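Type II 3-hydroxyacyl-CoA dehydrogenase (Thermus thermophilus, PDB 1UAY) probably catalyses the NAD-dependent oxidation of 3-hydroxyacyl-CoA to 3-ketoacyl-CoA in fatty acid beta-oxidation, as a short-chain dehydrogenase with a Rossmann fold. Local coordinates at residues E2-V7 with A59-E64; A18-K23 with E37-I42; V30-R35 with E52-A57. All coordinates share one frame; numbering follows the deposited sequence.

Interaction 1: residues E2-V7 with A59-E64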
loop_
_atom_site.group_PDB
_atom_site.type_symbol
_atom_site.label_atom_id
_atom_site.label_comp_id
_atom_site.label_asym_id
_atom_site.label_seq_id
_atom_site.Cartn_x
_atom_site.Cartn_y
_atom_site.Cartn_z
ATOM N N GLU A 2 -8.722 -10.290 36.067
ATOM C CA GLU A 2 -8.287 -11.571 35.532
ATOM C C GLU A 2 -6.978 -11.437 34.759
ATOM O O GLU A 2 -6.123 -12.312 34.781
ATOM C CB GLU A 2 -9.381 -12.120 34.601
ATOM C CG GLU A 2 -9.087 -13.551 34.167
ATOM C CD GLU A 2 -9.433 -13.745 32.703
ATOM O OE1 GLU A 2 -9.997 -12.845 32.106
ATOM O OE2 GLU A 2 -9.142 -14.816 32.169
ATOM N N ARG A 3 -6.835 -10.326 34.045
ATOM C CA ARG A 3 -5.649 -10.078 33.234
ATOM C C ARG A 3 -5.113 -8.679 33.478
ATOM O O ARG A 3 -5.853 -7.786 33.886
ATOM C CB ARG A 3 -5.981 -10.185 31.743
ATOM C CG ARG A 3 -6.725 -11.426 31.290
ATOM C CD ARG A 3 -7.245 -11.193 29.875
ATOM N NE ARG A 3 -7.813 -12.385 29.256
ATOM C CZ ARG A 3 -8.390 -12.393 28.058
ATOM N NH1 ARG A 3 -8.474 -11.271 27.356
ATOM N NH2 ARG A 3 -8.873 -13.521 27.556
ATOM N N SER A 4 -3.825 -8.494 33.214
ATOM C CA SER A 4 -3.211 -7.189 33.357
ATOM C C SER A 4 -2.937 -6.628 31.964
ATOM O O SER A 4 -2.972 -7.351 30.964
ATOM C CB SER A 4 -1.906 -7.279 34.163
ATOM O OG SER A 4 -0.923 -8.070 33.514
ATOM N N ALA A 5 -2.695 -5.327 31.906
ATOM C CA ALA A 5 -2.396 -4.660 30.651
ATOM C C ALA A 5 -1.295 -3.651 30.912
ATOM O O ALA A 5 -1.184 -3.114 32.016
ATOM C CB ALA A 5 -3.633 -3.954 30.118
ATOM N N LEU A 6 -0.472 -3.418 29.898
ATOM C CA LEU A 6 0.612 -2.450 29.983
ATOM C C LEU A 6 0.393 -1.437 28.869
ATOM O O LEU A 6 0.300 -1.806 27.698
ATOM C CB LEU A 6 1.970 -3.129 29.790
ATOM C CG LEU A 6 3.162 -2.171 29.656
ATOM C CD1 LEU A 6 3.345 -1.383 30.945
ATOM C CD2 LEU A 6 4.418 -2.958 29.328
ATOM N N VAL A 7 0.289 -0.165 29.234
ATOM C CA VAL A 7 0.090 0.887 28.247
ATOM C C VAL A 7 1.214 1.903 28.367
ATOM O O VAL A 7 1.351 2.561 29.401
ATOM C CB VAL A 7 -1.254 1.626 28.459
ATOM C CG1 VAL A 7 -1.416 2.714 27.410
ATOM C CG2 VAL A 7 -2.411 0.640 28.392
ATOM N N ALA A 59 7.068 -6.453 34.610
ATOM C CA ALA A 59 7.009 -7.240 35.838
ATOM C C ALA A 59 5.912 -6.715 36.767
ATOM O O ALA A 59 5.209 -7.493 37.409
ATOM C CB ALA A 59 8.361 -7.209 36.549
ATOM N N ARG A 60 5.768 -5.394 36.842
ATOM C CA ARG A 60 4.743 -4.799 37.694
ATOM C C ARG A 60 3.359 -5.272 37.247
ATOM O O ARG A 60 2.504 -5.586 38.072
ATOM C CB ARG A 60 4.814 -3.271 37.630
ATOM C CG ARG A 60 3.817 -2.570 38.547
ATOM C CD ARG A 60 4.175 -2.757 40.018
ATOM N NE ARG A 60 3.127 -2.251 40.904
ATOM C CZ ARG A 60 1.985 -2.886 41.146
ATOM N NH1 ARG A 60 1.741 -4.057 40.572
ATOM N NH2 ARG A 60 1.082 -2.350 41.960
ATOM N N ALA A 61 3.144 -5.324 35.935
ATOM C CA ALA A 61 1.868 -5.780 35.401
ATOM C C ALA A 61 1.658 -7.249 35.753
ATOM O O ALA A 61 0.580 -7.640 36.204
ATOM C CB ALA A 61 1.831 -5.587 33.888
ATOM N N GLN A 62 2.692 -8.062 35.560
ATOM C CA GLN A 62 2.586 -9.486 35.862
ATOM C C GLN A 62 2.319 -9.759 37.339
ATOM O O GLN A 62 1.759 -10.797 37.691
ATOM C CB GLN A 62 3.844 -10.219 35.398
ATOM C CG GLN A 62 3.997 -10.231 33.885
ATOM C CD GLN A 62 5.164 -11.072 33.430
ATOM O OE1 GLN A 62 6.318 -10.784 33.759
ATOM N NE2 GLN A 62 4.874 -12.125 32.671
ATOM N N GLU A 63 2.708 -8.836 38.209
ATOM C CA GLU A 63 2.449 -9.030 39.630
ATOM C C GLU A 63 0.958 -8.865 39.905
ATOM O O GLU A 63 0.431 -9.433 40.862
ATOM C CB GLU A 63 3.245 -8.032 40.474
ATOM C CG GLU A 63 4.745 -8.302 40.491
ATOM C CD GLU A 63 5.499 -7.320 41.360
ATOM O OE1 GLU A 63 5.272 -6.101 41.215
ATOM O OE2 GLU A 63 6.328 -7.762 42.185
ATOM N N GLU A 64 0.280 -8.092 39.064
ATOM C CA GLU A 64 -1.155 -7.859 39.228
ATOM C C GLU A 64 -2.002 -9.016 38.702
ATOM O O GLU A 64 -2.992 -9.408 39.328
ATOM C CB GLU A 64 -1.570 -6.571 38.511
ATOM C CG GLU A 64 -0.983 -5.301 39.103
ATOM C CD GLU A 64 -1.433 -5.062 40.531
ATOM O OE1 GLU A 64 -2.657 -5.056 40.775
ATOM O OE2 GLU A 64 -0.564 -4.877 41.405
#
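Ser-4 turns its side chain onto helix 59-64 and lies over the backbone carbonyl of Ala-61. Its CB is 3.2 Å from Ala-61 O, and its OG stands at 3.1 Å from the same oxygen without a hydrogen bond between them. The bond that OG does make goes to Ala-65 O, just past the segment. With chi1 at 63°, OG sits between the backbone N and the carbonyl carbon of its own residue, a rotation that holds the hydroxyl beside the Ala-61 carbonyl and within bonding reach of Ala-65 O. A serine suits the place because it is short enough to lie close to the helix backbone and its hydroxyl has a bond to Ala-65 O.

Ala-61 supplies the second half of the contact. Its methyl points at the strand, with CB 3.7 Å from Ser-4 OG and 4.3 Å from Ala-5 O, and this small side chain lets the axes of strand 4-7 and helix 59-64 come within 7.5 Å while running nearly antiparallel, at 159°. Glu-64 joins only through its CB, 4.4 Å from Ser-4 CB. Its carboxylate leads away along the helix to Arg-60, whose NH1 donates to Glu-64 OE2 at 2.6 Å, the oxygen lying in the guanidinium plane; this salt bridge spans one helical turn.

Strand 4-8 runs between strands 28-33 and 67-72 in the parallel sheet. Helix 51-64 packs on one face, where Ala-61 also touches Val-30 and Leu-67, while Ala-5 and Val-7 meet Leu-22 of helix 13-25.

Interaction 2: residues A18-K23 with E37-I42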
loop_
_atom_site.group_PDB
_atom_site.type_symbol
_atom_site.label_atom_id
_atom_site.label_comp_id
_atom_site.label_asym_id
_atom_site.label_seq_id
_atom_site.Cartn_x
_atom_site.Cartn_y
_atom_site.Cartn_z
ATOM N N ALA A 18 -6.629 4.774 26.196
ATOM C CA ALA A 18 -6.579 3.319 26.131
ATOM C C ALA A 18 -6.487 2.725 27.535
ATOM O O ALA A 18 -7.172 1.752 27.852
ATOM C CB ALA A 18 -5.392 2.875 25.291
ATOM N N ALA A 19 -5.642 3.314 28.377
ATOM C CA ALA A 19 -5.478 2.829 29.742
ATOM C C ALA A 19 -6.789 2.892 30.525
ATOM O O ALA A 19 -7.157 1.936 31.201
ATOM C CB ALA A 19 -4.400 3.635 30.454
ATOM N N LEU A 20 -7.491 4.017 30.426
ATOM C CA LEU A 20 -8.760 4.180 31.129
ATOM C C LEU A 20 -9.820 3.214 30.602
ATOM O O LEU A 20 -10.596 2.658 31.375
ATOM C CB LEU A 20 -9.253 5.627 31.006
ATOM C CG LEU A 20 -8.418 6.668 31.763
ATOM C CD1 LEU A 20 -8.899 8.071 31.421
ATOM C CD2 LEU A 20 -8.523 6.412 33.259
ATOM N N ALA A 21 -9.850 3.006 29.289
ATOM C CA ALA A 21 -10.820 2.091 28.697
ATOM C C ALA A 21 -10.542 0.656 29.138
ATOM O O ALA A 21 -11.466 -0.106 29.420
ATOM C CB ALA A 21 -10.776 2.189 27.181
ATOM N N LEU A 22 -9.267 0.289 29.196
ATOM C CA LEU A 22 -8.900 -1.056 29.619
ATOM C C LEU A 22 -9.251 -1.265 31.087
ATOM O O LEU A 22 -9.705 -2.340 31.481
ATOM C CB LEU A 22 -7.405 -1.287 29.385
ATOM C CG LEU A 22 -7.008 -1.435 27.912
ATOM C CD1 LEU A 22 -5.500 -1.330 27.767
ATOM C CD2 LEU A 22 -7.519 -2.766 27.373
ATOM N N LYS A 23 -9.052 -0.230 31.898
ATOM C CA LYS A 23 -9.374 -0.323 33.318
ATOM C C LYS A 23 -10.878 -0.543 33.480
ATOM O O LYS A 23 -11.309 -1.388 34.262
ATOM C CB LYS A 23 -8.953 0.961 34.040
ATOM C CG LYS A 23 -9.207 0.947 35.543
ATOM C CD LYS A 23 -8.339 -0.086 36.247
ATOM C CE LYS A 23 -8.639 -0.145 37.740
ATOM N NZ LYS A 23 -8.438 1.167 38.409
ATOM N N GLU A 37 0.363 10.493 36.611
ATOM C CA GLU A 37 -0.792 11.373 36.702
ATOM C C GLU A 37 -1.684 10.969 37.869
ATOM O O GLU A 37 -1.240 10.254 38.764
ATOM C CB GLU A 37 -1.572 11.363 35.387
ATOM C CG GLU A 37 -0.812 11.955 34.196
ATOM C CD GLU A 37 -0.426 13.415 34.392
ATOM O OE1 GLU A 37 -1.103 14.117 35.169
ATOM O OE2 GLU A 37 0.549 13.863 33.752
ATOM N N GLY A 38 -2.941 11.403 37.854
ATOM C CA GLY A 38 -3.820 11.096 38.969
ATOM C C GLY A 38 -5.010 10.184 38.757
ATOM O O GLY A 38 -5.939 10.199 39.562
ATOM N N GLU A 39 -5.001 9.391 37.691
ATOM C CA GLU A 39 -6.109 8.476 37.441
ATOM C C GLU A 39 -5.952 7.238 38.321
ATOM O O GLU A 39 -4.920 7.052 38.968
ATOM C CB GLU A 39 -6.132 8.055 35.970
ATOM C CG GLU A 39 -6.375 9.188 34.980
ATOM C CD GLU A 39 -7.720 9.870 35.173
ATOM O OE1 GLU A 39 -8.699 9.182 35.530
ATOM O OE2 GLU A 39 -7.804 11.096 34.948
ATOM N N ASP A 40 -6.981 6.399 38.349
ATOM C CA ASP A 40 -6.939 5.173 39.136
ATOM C C ASP A 40 -6.229 4.107 38.308
ATOM O O ASP A 40 -6.837 3.144 37.841
ATOM C CB ASP A 40 -8.358 4.727 39.500
ATOM C CG ASP A 40 -8.376 3.482 40.366
ATOM O OD1 ASP A 40 -7.387 3.241 41.091
ATOM O OD2 ASP A 40 -9.389 2.752 40.332
ATOM N N LEU A 41 -4.929 4.311 38.125
ATOM C CA LEU A 41 -4.079 3.412 37.357
ATOM C C LEU A 41 -2.765 3.252 38.105
ATOM O O LEU A 41 -2.437 4.054 38.982
ATOM C CB LEU A 41 -3.787 4.009 35.975
ATOM C CG LEU A 41 -4.969 4.337 35.058
ATOM C CD1 LEU A 41 -4.497 5.216 33.906
ATOM C CD2 LEU A 41 -5.594 3.052 34.537
ATOM N N ILE A 42 -2.015 2.213 37.761
ATOM C CA ILE A 42 -0.721 1.973 38.377
ATOM C C ILE A 42 0.302 2.651 37.476
ATOM O O ILE A 42 0.431 2.305 36.303
ATOM C CB ILE A 42 -0.416 0.469 38.463
ATOM C CG1 ILE A 42 -1.446 -0.211 39.366
ATOM C CG2 ILE A 42 0.996 0.249 38.993
ATOM C CD1 ILE A 42 -1.418 -1.723 39.298
#
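Two polar bonds, both made by Lys-23, tie helix residues 18-23 to the loop 37-42. Its ammonium NZ donates to Asp-40 O at 2.6 Å and to Asp-40 OD2 at 2.7 Å, the second bond being also a salt bridge. NZ comes from above the carboxylate plane to OD2, whereas it meets the backbone oxygen with a C=O...N angle of 144°. The lysine chain leaves with CG anti to the backbone N (chi1 -178°) and bends at chi2 and again at chi4, which carries the amine across the aspartate at about a right angle. A long flexible cation suits this place, since one nitrogen grips both the main chain and the side chain of Asp-40, the centre of an inverse gamma turn.

The apolar part of the contact centres on Leu-41, which reaches the helix with both methyls: CD1 packs on Ala-19 CB at 3.8 Å, and CD2 lies 4.0 Å from Lys-23 CB. Ala-19, with only a methyl, lets the leucine approach the helix closely. Leu-20 CD2 touches Leu-41 CD1 more loosely and rests against Glu-39, with OE1 at 3.6 Å, the two side chains crossing; the other carboxylate oxygen, OE2, forms a salt bridge with Arg-16.

Helix 13-25 and the connection between strands 28-33 and 42-45 thus meet at the edge of a Rossmann fold, the nucleotide-binding fold of short-chain dehydrogenases.

Interaction 3: residues V30-R35 with E52-A57. With ADN (adenosine), chain C.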
loop_
_atom_site.group_PDB
_atom_site.type_symbol
_atom_site.label_atom_id
_atom_site.label_comp_id
_atom_site.label_asym_id
_atom_site.label_seq_id
_atom_site.Cartn_x
_atom_site.Cartn_y
_atom_site.Cartn_z
ATOM N N VAL A 30 -1.302 -1.120 34.063
ATOM C CA VAL A 30 -0.044 -0.506 34.446
ATOM C C VAL A 30 0.346 0.436 33.317
ATOM O O VAL A 30 0.323 0.059 32.142
ATOM C CB VAL A 30 1.087 -1.539 34.622
ATOM C CG1 VAL A 30 2.421 -0.819 34.815
ATOM C CG2 VAL A 30 0.796 -2.426 35.819
ATOM N N VAL A 31 0.682 1.667 33.677
ATOM C CA VAL A 31 1.103 2.668 32.712
ATOM C C VAL A 31 2.607 2.879 32.812
ATOM O O VAL A 31 3.150 2.969 33.912
ATOM C CB VAL A 31 0.416 4.033 32.985
ATOM C CG1 VAL A 31 1.103 5.138 32.187
ATOM C CG2 VAL A 31 -1.059 3.960 32.625
ATOM N N LEU A 32 3.283 2.916 31.666
ATOM C CA LEU A 32 4.713 3.208 31.627
ATOM C C LEU A 32 4.784 4.530 30.877
ATOM O O LEU A 32 4.360 4.627 29.724
ATOM C CB LEU A 32 5.506 2.140 30.866
ATOM C CG LEU A 32 6.982 2.512 30.645
ATOM C CD1 LEU A 32 7.676 2.762 31.984
ATOM C CD2 LEU A 32 7.684 1.404 29.877
ATOM N N ASP A 33 5.307 5.552 31.538
ATOM C CA ASP A 33 5.397 6.877 30.938
ATOM C C ASP A 33 6.447 7.661 31.714
ATOM O O ASP A 33 6.767 7.319 32.855
ATOM C CB ASP A 33 4.027 7.562 31.045
ATOM C CG ASP A 33 3.888 8.768 30.132
ATOM O OD1 ASP A 33 4.631 9.756 30.315
ATOM O OD2 ASP A 33 3.016 8.730 29.235
ATOM N N LEU A 34 6.994 8.699 31.092
ATOM C CA LEU A 34 7.997 9.526 31.753
ATOM C C LEU A 34 7.356 10.284 32.908
ATOM O O LEU A 34 8.038 10.696 33.845
ATOM C CB LEU A 34 8.587 10.533 30.767
ATOM C CG LEU A 34 9.413 9.976 29.610
ATOM C CD1 LEU A 34 9.701 11.094 28.618
ATOM C CD2 LEU A 34 10.704 9.372 30.137
ATOM N N ARG A 35 6.041 10.459 32.832
ATOM C CA ARG A 35 5.297 11.187 33.852
ATOM C C ARG A 35 4.217 10.325 34.485
ATOM O O ARG A 35 3.770 9.343 33.900
ATOM C CB ARG A 35 4.615 12.406 33.228
ATOM C CG ARG A 35 5.509 13.292 32.380
ATOM C CD ARG A 35 4.663 14.307 31.624
ATOM N NE ARG A 35 5.461 15.272 30.875
ATOM C CZ ARG A 35 6.258 14.967 29.856
ATOM N NH1 ARG A 35 6.374 13.711 29.447
ATOM N NH2 ARG A 35 6.939 15.924 29.240
ATOM N N GLU A 52 15.660 -1.548 31.121
ATOM C CA GLU A 52 15.421 -1.724 32.548
ATOM C C GLU A 52 14.053 -1.176 32.948
ATOM O O GLU A 52 13.355 -1.778 33.765
ATOM C CB GLU A 52 16.513 -1.037 33.376
ATOM C CG GLU A 52 16.207 -0.987 34.871
ATOM C CD GLU A 52 17.333 -0.377 35.687
ATOM O OE1 GLU A 52 17.924 0.624 35.230
ATOM O OE2 GLU A 52 17.615 -0.892 36.791
ATOM N N ASP A 53 13.668 -0.042 32.367
ATOM C CA ASP A 53 12.384 0.581 32.681
ATOM C C ASP A 53 11.211 -0.233 32.141
ATOM O O ASP A 53 10.192 -0.393 32.816
ATOM C CB ASP A 53 12.330 2.004 32.114
ATOM C CG ASP A 53 13.285 2.951 32.820
ATOM O OD1 ASP A 53 13.391 4.120 32.390
ATOM O OD2 ASP A 53 13.927 2.531 33.808
ATOM N N VAL A 54 11.346 -0.741 30.921
ATOM C CA VAL A 54 10.282 -1.540 30.336
ATOM C C VAL A 54 10.146 -2.844 31.122
ATOM O O VAL A 54 9.034 -3.287 31.417
ATOM C CB VAL A 54 10.565 -1.844 28.846
ATOM C CG1 VAL A 54 9.479 -2.742 28.274
ATOM C CG2 VAL A 54 10.628 -0.537 28.062
ATOM N N ARG A 55 11.278 -3.449 31.475
ATOM C CA ARG A 55 11.247 -4.691 32.241
ATOM C C ARG A 55 10.562 -4.487 33.592
ATOM O O ARG A 55 9.827 -5.357 34.057
ATOM C CB ARG A 55 12.667 -5.243 32.440
ATOM C CG ARG A 55 13.238 -5.916 31.192
ATOM C CD ARG A 55 14.599 -6.563 31.445
ATOM N NE ARG A 55 14.955 -7.478 30.359
ATOM C CZ ARG A 55 15.934 -7.277 29.480
ATOM N NH1 ARG A 55 16.687 -6.189 29.542
ATOM N NH2 ARG A 55 16.150 -8.169 28.522
ATOM N N ARG A 56 10.788 -3.331 34.215
ATOM C CA ARG A 56 10.168 -3.050 35.503
ATOM C C ARG A 56 8.653 -2.936 35.356
ATOM O O ARG A 56 7.900 -3.434 36.195
ATOM C CB ARG A 56 10.730 -1.756 36.099
ATOM C CG ARG A 56 10.299 -1.505 37.538
ATOM C CD ARG A 56 11.267 -0.571 38.251
ATOM N NE ARG A 56 11.194 0.800 37.756
ATOM C CZ ARG A 56 10.202 1.640 38.034
ATOM N NH1 ARG A 56 9.195 1.249 38.806
ATOM N NH2 ARG A 56 10.219 2.872 37.546
ATOM N N ALA A 57 8.208 -2.282 34.286
ATOM C CA ALA A 57 6.783 -2.105 34.029
ATOM C C ALA A 57 6.095 -3.430 33.695
ATOM O O ALA A 57 4.983 -3.692 34.157
ATOM C CB ALA A 57 6.578 -1.098 32.891
HETATM O "O5'" ADN C . 2.603 9.569 23.471
HETATM C "C5'" ADN C . 2.584 10.661 24.395
HETATM C "C4'" ADN C . 2.889 10.040 25.778
HETATM O "O4'" ADN C . 4.243 9.575 25.465
HETATM C "C3'" ADN C . 3.147 11.235 26.713
HETATM O "O3'" ADN C . 2.305 10.975 27.860
HETATM C "C2'" ADN C . 4.641 11.213 27.102
HETATM O "O2'" ADN C . 4.961 11.570 28.447
HETATM C "C1'" ADN C . 5.027 9.810 26.612
HETATM N N9 ADN C . 6.450 9.565 26.312
HETATM C C8 ADN C . 7.264 10.301 25.412
HETATM N N7 ADN C . 8.490 9.869 25.303
HETATM C C5 ADN C . 8.524 8.770 26.166
HETATM C C6 ADN C . 9.563 7.811 26.536
HETATM N N6 ADN C . 10.798 7.860 26.033
HETATM N N1 ADN C . 9.240 6.810 27.458
HETATM C C2 ADN C . 7.978 6.734 27.997
HETATM N N3 ADN C . 6.925 7.579 27.718
HETATM C C4 ADN C . 7.270 8.570 26.801
#
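Leu-32 makes most of the apolar contact between strand 30-33 and helix 52-57. Its CB lies 4.0 Å from Ala-57 CB, and its CD2 reaches Val-54 CG2 at 4.0 Å, the two branched side chains crossing. With CG anti to the backbone N (chi1 172°), the leucine extends from the strand towards the helix. Its CD1 meets Asp-53 O, and nearby Val-30 CG1 meets Ala-57 O. Leu-32 and Val-30 fill the buried layer between sheet and helix, while Ala-57, with only a methyl, lets the helix lie close to Leu-32.

The polar interactions gather at the end of the strand, on adenosine. Asp-33 accepts the ribose hydroxyls with its two oxygens: O2' donates to OD1 at 2.6 Å and O3' to OD2 at 2.7 Å. Asp-33 OD1 also accepts from Arg-35 N at 3.0 Å, an Asx turn that steadies the carboxylate, and OD2 accepts from Ala-11 N. Leu-34 packs on the adenine, its CD1 3.6 Å from C5.

Segments 30-33 and 52-57 run nearly antiparallel, at 169°. Strand 28-33 pairs with strands 4-8 and 42-45, and helix 51-64 lies beside helix 91-116, which it touches through Val-54.

Interactions 1 and 3 share helix 51-64, which packs on neighbouring strands of one sheet; Ala-5 O and Val-30 N, 2.9 Å apart, probably hydrogen-bond between those strands, and Ala-61 CA lies 3.5 Å from Val-30 CG2. Interaction 2 belongs to the other face, where Leu-22 CD1 is 3.7 Å from Val-7 CG2. It meets interaction 3 through Ile-42 O and Val-31 N, a probable hydrogen bond of 2.7 Å. Of the three, interaction 3 carries adenosine-pocket residues; the side chain of Ala-19 in interaction 2 stays about 10 Å from the ligand. Together they join both helical layers to the sheet strands leading to the nucleoside.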